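Subtilase cytotoxin, subunit B (Escherichia coli, PDB 3DWA) forms the pentameric B subunit of an AB5 toxin and probably recognises host-cell glycans, including a non-human one, so that the toxic A subunit can be delivered. Local coordinates at residues Q18-Q23 against K27-I32; A44-N49 against A55-L60. All coordinates share one frame; numbering follows the deposited sequence.

Contact 1: Q18-Q23 against K27-I32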
loop_
_atom_site.group_PDB
_atom_site.type_symbol
_atom_site.label_atom_id
_atom_site.label_comp_id
_atom_site.label_asym_id
_atom_site.label_seq_id
_atom_site.Cartn_x
_atom_site.Cartn_y
_atom_site.Cartn_z
ATOM N N GLN C 18 9.590 1.134 -18.511
ATOM C CA GLN C 18 10.720 0.678 -17.661
ATOM C C GLN C 18 10.665 1.364 -16.302
ATOM O O GLN C 18 10.186 2.491 -16.174
ATOM C CB GLN C 18 12.113 0.946 -18.286
ATOM C CG GLN C 18 12.366 0.390 -19.722
ATOM C CD GLN C 18 12.354 -1.131 -19.792
ATOM O OE1 GLN C 18 12.880 -1.834 -18.905
ATOM N NE2 GLN C 18 11.721 -1.651 -20.833
ATOM N N PHE C 19 11.192 0.679 -15.300
ATOM C CA PHE C 19 11.103 1.134 -13.906
ATOM C C PHE C 19 12.444 0.797 -13.204
ATOM O O PHE C 19 12.920 -0.306 -13.323
ATOM C CB PHE C 19 9.940 0.410 -13.235
ATOM C CG PHE C 19 9.227 1.241 -12.213
ATOM C CD1 PHE C 19 8.002 1.802 -12.514
ATOM C CD2 PHE C 19 9.791 1.456 -10.949
ATOM C CE1 PHE C 19 7.326 2.589 -11.567
ATOM C CE2 PHE C 19 9.127 2.214 -9.994
ATOM C CZ PHE C 19 7.890 2.782 -10.302
ATOM N N HIS C 20 13.081 1.766 -12.557
ATOM C CA HIS C 20 14.298 1.505 -11.776
ATOM C C HIS C 20 14.126 2.156 -10.414
ATOM O O HIS C 20 13.526 3.208 -10.311
ATOM C CB HIS C 20 15.540 2.101 -12.466
ATOM C CG HIS C 20 16.761 2.170 -11.592
ATOM N ND1 HIS C 20 17.262 3.360 -11.095
ATOM C CD2 HIS C 20 17.569 1.194 -11.112
ATOM C CE1 HIS C 20 18.319 3.109 -10.343
ATOM N NE2 HIS C 20 18.527 1.802 -10.335
ATOM N N THR C 21 14.679 1.539 -9.383
ATOM C CA THR C 21 14.643 2.084 -8.053
ATOM C C THR C 21 16.025 1.904 -7.455
ATOM O O THR C 21 16.671 0.862 -7.664
ATOM C CB THR C 21 13.542 1.366 -7.236
ATOM O OG1 THR C 21 13.001 2.242 -6.253
ATOM C CG2 THR C 21 13.981 0.015 -6.637
ATOM N N GLY C 22 16.496 2.941 -6.778
ATOM C CA GLY C 22 17.741 2.858 -6.025
ATOM C C GLY C 22 17.796 3.853 -4.885
ATOM O O GLY C 22 16.757 4.274 -4.359
ATOM N N GLN C 23 19.018 4.176 -4.462
ATOM C CA GLN C 23 19.262 5.136 -3.394
ATOM C C GLN C 23 20.501 5.965 -3.768
ATOM O O GLN C 23 21.415 5.452 -4.377
ATOM C CB GLN C 23 19.526 4.393 -2.096
ATOM C CG GLN C 23 19.762 5.261 -0.880
ATOM C CD GLN C 23 19.898 4.424 0.387
ATOM O OE1 GLN C 23 19.023 3.610 0.703
ATOM N NE2 GLN C 23 20.995 4.613 1.111
ATOM N N LYS C 27 18.978 8.872 0.228
ATOM C CA LYS C 27 17.633 9.168 -0.261
ATOM C C LYS C 27 17.134 8.123 -1.260
ATOM O O LYS C 27 17.786 7.916 -2.284
ATOM C CB LYS C 27 17.632 10.544 -0.956
ATOM C CG LYS C 27 17.177 11.675 -0.065
ATOM C CD LYS C 27 18.282 12.675 0.256
ATOM C CE LYS C 27 17.876 13.533 1.468
ATOM N NZ LYS C 27 17.173 12.683 2.523
ATOM N N PRO C 28 15.980 7.465 -0.979
ATOM C CA PRO C 28 15.447 6.578 -1.997
ATOM C C PRO C 28 15.025 7.393 -3.240
ATOM O O PRO C 28 14.575 8.524 -3.099
ATOM C CB PRO C 28 14.192 6.004 -1.324
ATOM C CG PRO C 28 13.803 7.021 -0.314
ATOM C CD PRO C 28 15.111 7.489 0.222
ATOM N N TYR C 29 15.193 6.822 -4.439
ATOM C CA TYR C 29 14.622 7.432 -5.672
ATOM C C TYR C 29 14.077 6.340 -6.597
ATOM O O TYR C 29 14.358 5.156 -6.396
ATOM C CB TYR C 29 15.670 8.283 -6.456
ATOM C CG TYR C 29 16.718 7.428 -7.134
ATOM C CD1 TYR C 29 16.519 6.903 -8.435
ATOM C CD2 TYR C 29 17.893 7.160 -6.496
ATOM C CE1 TYR C 29 17.476 6.089 -9.031
ATOM C CE2 TYR C 29 18.860 6.372 -7.067
ATOM C CZ TYR C 29 18.650 5.851 -8.348
ATOM O OH TYR C 29 19.617 5.054 -8.875
ATOM N N PHE C 30 13.269 6.739 -7.579
ATOM C CA PHE C 30 12.896 5.834 -8.667
ATOM C C PHE C 30 12.932 6.652 -9.962
ATOM O O PHE C 30 12.847 7.886 -9.933
ATOM C CB PHE C 30 11.517 5.131 -8.414
ATOM C CG PHE C 30 10.319 6.027 -8.649
ATOM C CD1 PHE C 30 9.667 6.024 -9.890
ATOM C CD2 PHE C 30 9.828 6.855 -7.623
ATOM C CE1 PHE C 30 8.585 6.888 -10.129
ATOM C CE2 PHE C 30 8.762 7.709 -7.852
ATOM C CZ PHE C 30 8.120 7.711 -9.107
ATOM N N CYS C 31 13.080 5.972 -11.084
ATOM C CA CYS C 31 13.131 6.602 -12.380
ATOM C C CYS C 31 12.232 5.744 -13.264
ATOM O O CYS C 31 12.225 4.526 -13.143
ATOM C CB CYS C 31 14.601 6.655 -12.894
ATOM S SG CYS C 31 14.820 7.669 -14.439
ATOM N N ILE C 32 11.426 6.376 -14.107
ATOM C CA ILE C 32 10.642 5.633 -15.102
ATOM C C ILE C 32 11.110 5.972 -16.514
ATOM O O ILE C 32 11.656 7.032 -16.736
ATOM C CB ILE C 32 9.137 5.948 -14.985
ATOM C CG1 ILE C 32 8.914 7.458 -15.044
ATOM C CG2 ILE C 32 8.559 5.352 -13.687
ATOM C CD1 ILE C 32 7.461 7.860 -14.995
#

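Contact 2: A44-N49 against A55-L60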
loop_
_atom_site.group_PDB
_atom_site.type_symbol
_atom_site.label_atom_id
_atom_site.label_comp_id
_atom_site.label_asym_id
_atom_site.label_seq_id
_atom_site.Cartn_x
_atom_site.Cartn_y
_atom_site.Cartn_z
ATOM N N ALA C 44 12.197 10.336 -16.386
ATOM C CA ALA C 44 12.039 11.275 -15.294
ATOM C C ALA C 44 12.190 10.499 -13.983
ATOM O O ALA C 44 11.696 9.375 -13.891
ATOM C CB ALA C 44 10.641 11.931 -15.398
ATOM N N CYS C 45 12.880 11.081 -12.991
ATOM C CA CYS C 45 13.060 10.494 -11.667
ATOM C C CYS C 45 12.404 11.315 -10.535
ATOM O O CYS C 45 12.344 12.528 -10.607
ATOM C CB CYS C 45 14.557 10.360 -11.307
ATOM S SG CYS C 45 15.538 9.612 -12.602
ATOM N N SER C 46 11.961 10.639 -9.478
ATOM C CA SER C 46 11.546 11.317 -8.252
ATOM C C SER C 46 12.466 10.826 -7.117
ATOM O O SER C 46 12.773 9.624 -7.013
ATOM C CB SER C 46 10.064 11.023 -7.956
ATOM O OG SER C 46 9.636 11.583 -6.711
HETATM N N MSE C 47 12.917 11.763 -6.289
HETATM C CA MSE C 47 13.730 11.461 -5.137
HETATM C C MSE C 47 13.030 11.925 -3.865
HETATM O O MSE C 47 12.449 13.019 -3.823
HETATM C CB MSE C 47 15.083 12.150 -5.244
HETATM C CG MSE C 47 16.011 11.905 -4.045
HETATM SE SE MSE C 47 17.761 12.568 -4.623
HETATM C CE MSE C 47 17.767 11.889 -6.500
ATOM N N LYS C 48 13.069 11.077 -2.841
ATOM C CA LYS C 48 12.383 11.368 -1.584
ATOM C C LYS C 48 13.158 12.429 -0.795
ATOM O O LYS C 48 14.373 12.355 -0.708
ATOM C CB LYS C 48 12.243 10.084 -0.765
ATOM C CG LYS C 48 11.294 10.177 0.407
ATOM C CD LYS C 48 11.283 8.847 1.147
ATOM C CE LYS C 48 10.423 8.820 2.401
ATOM N NZ LYS C 48 10.749 7.556 3.203
ATOM N N ASN C 49 12.442 13.392 -0.216
ATOM C CA ASN C 49 13.057 14.517 0.525
ATOM C C ASN C 49 14.112 15.334 -0.254
ATOM O O ASN C 49 14.953 16.000 0.344
ATOM C CB ASN C 49 13.694 14.040 1.854
ATOM C CG ASN C 49 12.727 13.225 2.731
ATOM O OD1 ASN C 49 13.109 12.170 3.290
ATOM N ND2 ASN C 49 11.487 13.699 2.850
ATOM N N ALA C 55 8.386 16.149 -1.902
ATOM C CA ALA C 55 7.156 15.878 -1.165
ATOM C C ALA C 55 6.150 14.998 -1.929
ATOM O O ALA C 55 5.246 14.416 -1.328
ATOM C CB ALA C 55 6.486 17.221 -0.720
ATOM N N SER C 56 6.307 14.887 -3.246
ATOM C CA SER C 56 5.412 14.036 -4.049
ATOM C C SER C 56 5.957 12.599 -4.275
ATOM O O SER C 56 5.345 11.802 -4.975
ATOM C CB SER C 56 5.149 14.726 -5.400
ATOM O OG SER C 56 4.425 15.928 -5.198
ATOM N N PHE C 57 7.113 12.293 -3.705
ATOM C CA PHE C 57 7.763 10.991 -3.893
ATOM C C PHE C 57 6.821 9.779 -3.714
ATOM O O PHE C 57 6.740 8.895 -4.600
ATOM C CB PHE C 57 9.005 10.862 -3.008
ATOM C CG PHE C 57 9.648 9.479 -3.067
ATOM C CD1 PHE C 57 10.471 9.132 -4.119
ATOM C CD2 PHE C 57 9.364 8.520 -2.102
ATOM C CE1 PHE C 57 11.040 7.873 -4.212
ATOM C CE2 PHE C 57 9.935 7.239 -2.179
ATOM C CZ PHE C 57 10.774 6.924 -3.244
ATOM N N SER C 58 6.094 9.749 -2.594
ATOM C CA SER C 58 5.268 8.607 -2.272
ATOM C C SER C 58 4.118 8.445 -3.202
ATOM O O SER C 58 3.844 7.333 -3.636
ATOM C CB SER C 58 4.739 8.725 -0.846
ATOM O OG SER C 58 5.710 8.100 -0.048
ATOM N N THR C 59 3.444 9.559 -3.494
ATOM C CA THR C 59 2.288 9.597 -4.401
ATOM C C THR C 59 2.697 9.216 -5.832
ATOM O O THR C 59 2.033 8.434 -6.491
ATOM C CB THR C 59 1.626 11.008 -4.427
ATOM O OG1 THR C 59 1.189 11.338 -3.108
ATOM C CG2 THR C 59 0.381 11.041 -5.331
ATOM N N LEU C 60 3.783 9.800 -6.295
ATOM C CA LEU C 60 4.312 9.567 -7.623
ATOM C C LEU C 60 4.753 8.120 -7.800
ATOM O O LEU C 60 4.446 7.515 -8.824
ATOM C CB LEU C 60 5.464 10.530 -7.932
ATOM C CG LEU C 60 5.036 11.994 -8.173
ATOM C CD1 LEU C 60 6.302 12.734 -8.352
ATOM C CD2 LEU C 60 4.129 12.189 -9.375
#

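Contact 1: Q18-Q23 against K27-I32
Tyr29 lays one face of its ring over the backbone of Gly22, directly across the hairpin, with Gly22 CA 4.2 Å from the ring centroid in a CH-pi contact. The ring gets there because CG sits between the backbone N and the carbonyl carbon (chi1 71°), which folds it back across the neighbouring strand. Gly22 and Tyr29 also form a hydrogen-bonded antiparallel pair: Tyr29 N donates to Gly22 O at 3.0 Å. The other such pair, His20 with Cys31, is closed by His20 N to Cys31 O and Cys31 N to His20 O, both 2.9 Å. On the opposite face Phe19 and Phe30 run nearly parallel, planes at 11°, but are slid so far apart that the rings barely overlap, Phe19 CZ lying 3.7 Å from Phe30 CD1. Ile32 adds its CG2 branch, 3.7 Å from Phe19 CE1. Tyr29 OH finds its polar partner in Trp2 of a neighbouring subunit. Gly22-Tyr29 and His20-Cys31 thus bond across the hairpin, whose outer edges carry the sheet on to strand 41-47 and a neighbouring subunit, while Phe19, Phe30 and Ile32 form an apolar patch under helix 57-70 and an aromatic ring shields the glycine backbone on the other face.

Contact 2: A44-N49 against A55-L60
Phe57, at the start of the helix, sets its ring against Ser46 and Lys48, at and just beyond the end of strand 41-47. Its CG is anti to the backbone N (chi1 175°), which carries the ring up against the chain at Met47 and Lys48. Lys48 CB lies over one face of this ring, 3.7 Å from the centroid and 19° off the normal, a CH-pi contact. The extended lysine chain then continues past the rim, CG coming within 3.6 Å of Phe57 CD2 and CD within 3.8 Å of the same atom, so that aliphatic methylenes rather than the ammonium group do the touching. At the ring edge, near its plane, sits Ser46 OG, 3.7 Å from Phe57 CD1; the same oxygen is 3.4 Å from Phe57 CA, a packing contact. One turn on, Leu60 brings its CD1 branch to 3.9 Å from Ser46 OG, and its backbone N is bonded to Ser56 O at 2.9 Å, holding the first turn together. Leu60 also packs on Leu97 of strand 96-102. Helix 57-70, linking strand 41-47 to strand 73-79 and packed on the curled antiparallel sheet, is consistent with the OB fold of AB5 toxin B subunits.

In the fold
The contacts follow one another along the chain, their centres about 9 Å apart. They share one antiparallel sheet, in which strand 27-35 of contact 1 lies beside strand 41-47 of contact 2. Probable hydrogen bonds from Ser46 N to Phe30 O (2.9 Å) and from Lys48 N to Pro28 O (3.0 Å) tie them together; the Cys31-Cys45 disulfide known for this protein also joins them, although here the SG atoms, 2.8 Å apart, exceed bonding distance. Helix 57-70 serves both, packing on Phe19 and Phe30 as well as on Ser46. In the pentamer, Gln23 OE1 of one subunit bonds to Ser56 OG of its neighbour, bringing contact 1 of one chain against contact 2 of the next.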